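Possible protein of nuclear scaffold (Encephalitozoon cuniculi, PDB 3KAE) forms the homodimeric tetratricopeptide-repeat N-terminal domain of Cdc27, a subunit of the anaphase-promoting complex, and probably serves in protein binding and assembly of that complex. Local coordinates at residues E114-T125 with H136-L146. Numbering follows the deposited sequence.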
loop_
_atom_site.group_PDB
_atom_site.type_symbol
_atom_site.label_atom_id
_atom_site.label_comp_id
_atom_site.label_asym_id
_atom_site.label_seq_id
_atom_site.Cartn_x
_atom_site.Cartn_y
_atom_site.Cartn_z
ATOM N N GLU C 114 16.639 11.944 -4.383
ATOM C CA GLU C 114 16.359 12.123 -2.957
ATOM C C GLU C 114 15.875 10.812 -2.348
ATOM O O GLU C 114 16.361 10.385 -1.300
ATOM C CB GLU C 114 15.297 13.200 -2.726
ATOM C CG GLU C 114 15.246 14.263 -3.792
ATOM C CD GLU C 114 14.104 14.074 -4.769
ATOM O OE1 GLU C 114 12.934 14.145 -4.338
ATOM O OE2 GLU C 114 14.380 13.895 -5.971
ATOM N N PHE C 115 14.915 10.177 -3.024
ATOM C CA PHE C 115 14.323 8.916 -2.565
ATOM C C PHE C 115 15.316 7.756 -2.434
ATOM O O PHE C 115 15.223 6.976 -1.491
ATOM C CB PHE C 115 13.150 8.539 -3.471
ATOM C CG PHE C 115 11.995 9.466 -3.345
ATOM C CD1 PHE C 115 11.117 9.350 -2.274
ATOM C CD2 PHE C 115 11.814 10.489 -4.254
ATOM C CE1 PHE C 115 10.059 10.212 -2.147
ATOM C CE2 PHE C 115 10.767 11.375 -4.117
ATOM C CZ PHE C 115 9.882 11.228 -3.069
ATOM N N PHE C 116 16.266 7.665 -3.364
ATOM C CA PHE C 116 17.308 6.631 -3.319
ATOM C C PHE C 116 18.325 6.879 -2.195
ATOM O O PHE C 116 18.678 5.963 -1.456
ATOM C CB PHE C 116 18.046 6.523 -4.667
ATOM C CG PHE C 116 17.136 6.508 -5.864
ATOM C CD1 PHE C 116 16.065 5.626 -5.932
ATOM C CD2 PHE C 116 17.358 7.361 -6.932
ATOM C CE1 PHE C 116 15.235 5.606 -7.035
ATOM C CE2 PHE C 116 16.525 7.340 -8.043
ATOM C CZ PHE C 116 15.465 6.467 -8.092
ATOM N N GLU C 117 18.799 8.116 -2.082
ATOM C CA GLU C 117 19.750 8.492 -1.026
ATOM C C GLU C 117 19.131 8.340 0.357
ATOM O O GLU C 117 19.799 7.936 1.305
ATOM C CB GLU C 117 20.240 9.928 -1.224
ATOM C CG GLU C 117 21.034 10.137 -2.508
ATOM C CD GLU C 117 22.376 9.441 -2.482
ATOM O OE1 GLU C 117 22.759 8.932 -1.408
ATOM O OE2 GLU C 117 23.052 9.409 -3.533
ATOM N N SER C 118 17.841 8.655 0.455
ATOM C CA SER C 118 17.111 8.511 1.704
ATOM C C SER C 118 17.038 7.050 2.127
ATOM O O SER C 118 17.354 6.704 3.267
ATOM C CB SER C 118 15.702 9.094 1.567
ATOM O OG SER C 118 14.920 8.782 2.704
ATOM N N LEU C 119 16.624 6.200 1.190
ATOM C CA LEU C 119 16.502 4.771 1.432
ATOM C C LEU C 119 17.879 4.189 1.713
ATOM O O LEU C 119 18.053 3.353 2.589
ATOM C CB LEU C 119 15.861 4.107 0.207
ATOM C CG LEU C 119 15.036 2.815 0.301
ATOM C CD1 LEU C 119 15.829 1.621 -0.158
ATOM C CD2 LEU C 119 14.434 2.584 1.703
ATOM N N LEU C 120 18.856 4.651 0.951
ATOM C CA LEU C 120 20.244 4.292 1.163
ATOM C C LEU C 120 20.710 4.697 2.579
ATOM O O LEU C 120 21.493 3.991 3.213
ATOM C CB LEU C 120 21.066 5.000 0.105
ATOM C CG LEU C 120 22.060 4.241 -0.755
ATOM C CD1 LEU C 120 22.006 2.730 -0.711
ATOM C CD2 LEU C 120 22.238 4.830 -2.149
ATOM N N GLY C 121 20.192 5.809 3.079
ATOM C CA GLY C 121 20.550 6.265 4.407
ATOM C C GLY C 121 20.008 5.302 5.438
ATOM O O GLY C 121 20.721 4.890 6.358
ATOM N N ASP C 122 18.736 4.942 5.278
ATOM C CA ASP C 122 18.074 3.984 6.168
ATOM C C ASP C 122 18.781 2.641 6.180
ATOM O O ASP C 122 19.019 2.061 7.245
ATOM C CB ASP C 122 16.613 3.782 5.749
ATOM C CG ASP C 122 15.768 5.026 5.957
ATOM O OD1 ASP C 122 16.248 5.948 6.660
ATOM O OD2 ASP C 122 14.631 5.086 5.421
ATOM N N LEU C 123 19.117 2.154 4.986
ATOM C CA LEU C 123 19.806 0.881 4.847
ATOM C C LEU C 123 21.185 0.877 5.519
ATOM O O LEU C 123 21.486 -0.065 6.261
ATOM C CB LEU C 123 19.898 0.460 3.368
ATOM C CG LEU C 123 18.513 0.310 2.698
ATOM C CD1 LEU C 123 18.614 0.281 1.172
ATOM C CD2 LEU C 123 17.757 -0.913 3.219
ATOM N N CYS C 124 22.013 1.897 5.251
ATOM C CA CYS C 124 23.341 2.013 5.897
ATOM C C CYS C 124 23.174 2.015 7.393
ATOM O O CYS C 124 23.845 1.278 8.089
ATOM C CB CYS C 124 24.092 3.286 5.497
ATOM S SG CYS C 124 24.637 3.305 3.790
ATOM N N THR C 125 22.246 2.838 7.872
ATOM C CA THR C 125 21.942 2.913 9.295
ATOM C C THR C 125 21.516 1.569 9.882
ATOM O O THR C 125 22.100 1.098 10.856
ATOM C CB THR C 125 20.845 3.938 9.576
ATOM O OG1 THR C 125 21.324 5.248 9.257
ATOM C CG2 THR C 125 20.434 3.878 11.039
ATOM N N HIS C 136 24.286 9.906 3.174
ATOM C CA HIS C 136 23.180 9.773 2.213
ATOM C C HIS C 136 22.033 10.693 2.609
ATOM O O HIS C 136 21.437 11.345 1.754
ATOM C CB HIS C 136 22.716 8.320 2.057
ATOM C CG HIS C 136 23.781 7.405 1.526
ATOM N ND1 HIS C 136 24.383 7.598 0.303
ATOM C CD2 HIS C 136 24.363 6.309 2.064
ATOM C CE1 HIS C 136 25.289 6.656 0.105
ATOM N NE2 HIS C 136 25.299 5.864 1.160
ATOM N N TYR C 137 21.752 10.778 3.909
ATOM C CA TYR C 137 20.714 11.697 4.382
ATOM C C TYR C 137 21.041 13.138 4.011
ATOM O O TYR C 137 20.170 13.901 3.583
ATOM C CB TYR C 137 20.532 11.611 5.888
ATOM C CG TYR C 137 19.948 10.324 6.405
ATOM C CD1 TYR C 137 18.940 9.640 5.704
ATOM C CD2 TYR C 137 20.386 9.796 7.604
ATOM C CE1 TYR C 137 18.410 8.457 6.203
ATOM C CE2 TYR C 137 19.866 8.629 8.109
ATOM C CZ TYR C 137 18.881 7.962 7.413
ATOM O OH TYR C 137 18.387 6.808 7.957
ATOM N N VAL C 138 22.305 13.501 4.183
ATOM C CA VAL C 138 22.761 14.835 3.833
ATOM C C VAL C 138 22.556 15.069 2.345
ATOM O O VAL C 138 22.020 16.104 1.943
ATOM C CB VAL C 138 24.239 15.044 4.197
ATOM C CG1 VAL C 138 24.803 16.263 3.479
ATOM C CG2 VAL C 138 24.385 15.177 5.695
ATOM N N ARG C 139 22.970 14.100 1.530
ATOM C CA ARG C 139 22.924 14.270 0.084
ATOM C C ARG C 139 21.463 14.323 -0.362
ATOM O O ARG C 139 21.096 15.080 -1.256
ATOM C CB ARG C 139 23.723 13.168 -0.626
ATOM C CG ARG C 139 23.932 13.398 -2.112
ATOM C CD ARG C 139 25.232 12.770 -2.606
ATOM N NE ARG C 139 25.494 11.496 -1.968
ATOM C CZ ARG C 139 26.534 11.153 -1.211
ATOM N NH1 ARG C 139 26.551 9.924 -0.722
ATOM N NH2 ARG C 139 27.542 11.976 -0.946
ATOM N N SER C 140 20.625 13.539 0.303
ATOM C CA SER C 140 19.201 13.543 0.025
ATOM C C SER C 140 18.547 14.873 0.373
ATOM O O SER C 140 17.754 15.421 -0.413
ATOM C CB SER C 140 18.517 12.444 0.814
ATOM O OG SER C 140 17.113 12.552 0.673
ATOM N N PHE C 141 18.849 15.369 1.575
ATOM C CA PHE C 141 18.244 16.610 2.052
ATOM C C PHE C 141 18.649 17.782 1.171
ATOM O O PHE C 141 17.880 18.725 1.005
ATOM C CB PHE C 141 18.580 16.877 3.521
ATOM C CG PHE C 141 18.013 18.164 4.036
ATOM C CD1 PHE C 141 16.654 18.288 4.277
ATOM C CD2 PHE C 141 18.832 19.260 4.262
ATOM C CE1 PHE C 141 16.121 19.479 4.747
ATOM C CE2 PHE C 141 18.304 20.451 4.725
ATOM C CZ PHE C 141 16.945 20.558 4.967
ATOM N N GLY C 142 19.849 17.701 0.598
ATOM C CA GLY C 142 20.336 18.706 -0.329
ATOM C C GLY C 142 19.446 18.895 -1.545
ATOM O O GLY C 142 19.411 19.968 -2.139
ATOM N N LYS C 143 18.716 17.857 -1.930
ATOM C CA LYS C 143 17.849 17.981 -3.087
ATOM C C LYS C 143 16.420 18.326 -2.694
ATOM O O LYS C 143 15.758 19.104 -3.375
ATOM C CB LYS C 143 17.873 16.710 -3.947
ATOM C CG LYS C 143 16.945 16.791 -5.164
ATOM C CD LYS C 143 17.504 16.036 -6.354
ATOM C CE LYS C 143 16.436 15.885 -7.434
ATOM N NZ LYS C 143 17.029 15.437 -8.723
ATOM N N SER C 144 15.946 17.762 -1.589
ATOM C CA SER C 144 14.532 17.858 -1.287
ATOM C C SER C 144 14.211 17.380 0.116
ATOM O O SER C 144 14.882 16.486 0.643
ATOM C CB SER C 144 13.742 17.035 -2.319
ATOM O OG SER C 144 12.384 16.912 -1.949
ATOM N N PHE C 145 13.180 17.978 0.713
ATOM C CA PHE C 145 12.700 17.543 2.019
ATOM C C PHE C 145 12.109 16.134 1.935
ATOM O O PHE C 145 11.181 15.896 1.181
ATOM C CB PHE C 145 11.632 18.509 2.567
ATOM C CG PHE C 145 10.979 18.036 3.849
ATOM C CD1 PHE C 145 10.033 17.021 3.833
ATOM C CD2 PHE C 145 11.305 18.611 5.072
ATOM C CE1 PHE C 145 9.439 16.572 5.006
ATOM C CE2 PHE C 145 10.698 18.172 6.244
ATOM C CZ PHE C 145 9.765 17.139 6.202
ATOM N N LEU C 146 12.658 15.217 2.721
ATOM C CA LEU C 146 12.015 13.947 2.991
ATOM C C LEU C 146 12.119 13.706 4.488
ATOM O O LEU C 146 13.034 14.214 5.144
ATOM C CB LEU C 146 12.666 12.790 2.214
ATOM C CG LEU C 146 12.633 12.868 0.676
ATOM C CD1 LEU C 146 13.357 11.712 0.085
ATOM C CD2 LEU C 146 11.218 12.947 0.109
#
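His136 and Tyr137 both turn CG beside their own backbone N (chi1 -62° for His136), which sends the two rings onto helix 114-125 as neighbouring knobs. The His136 ring fits among Glu117, Leu120, Gly121 and Cys124. Leu120 CG stands over the centre of one ring face, and Cys124 SG lies at the ring edge, 3.5 Å from His136 CD2. Glu117 is bent at chi2, and its OE1 accepts a hydrogen bond from His136 ND1 at 2.7 Å. The bond is bent, 140° at the hydrogen. The other oxygen, Glu117 OE2, forms a long salt bridge of 3.6 Å to Arg139 NE. The carboxylate thus has a partner for each oxygen.

Gly121 CA lies over one face of the Tyr137 ring, with no side chain between the backbone and the ring. Tyr137 OH donates to the anti lone pair of Asp122 OD1 at 2.6 Å, and Ser148 OG is also hydrogen-bonded to that oxygen. Farther along, Ser140 OG donates to Glu114 O at 3.0 Å, a carbonyl that also accepts from Ser118 N. Leu146 CD1 rests over the rim of one Phe115 ring face.

The axes of segments 114-125 and 136-143 run antiparallel at 158°, as in the hairpin of a tetratricopeptide repeat. Their closest approach is 7.7 Å. Helix 78-89 packs on Glu117 and Leu120, and helix 147-155 covers Ser118, Tyr137 and Ser140. Phe115 stacks on Tyr15 of the second subunit, so this helix pair also borders the dimer interface.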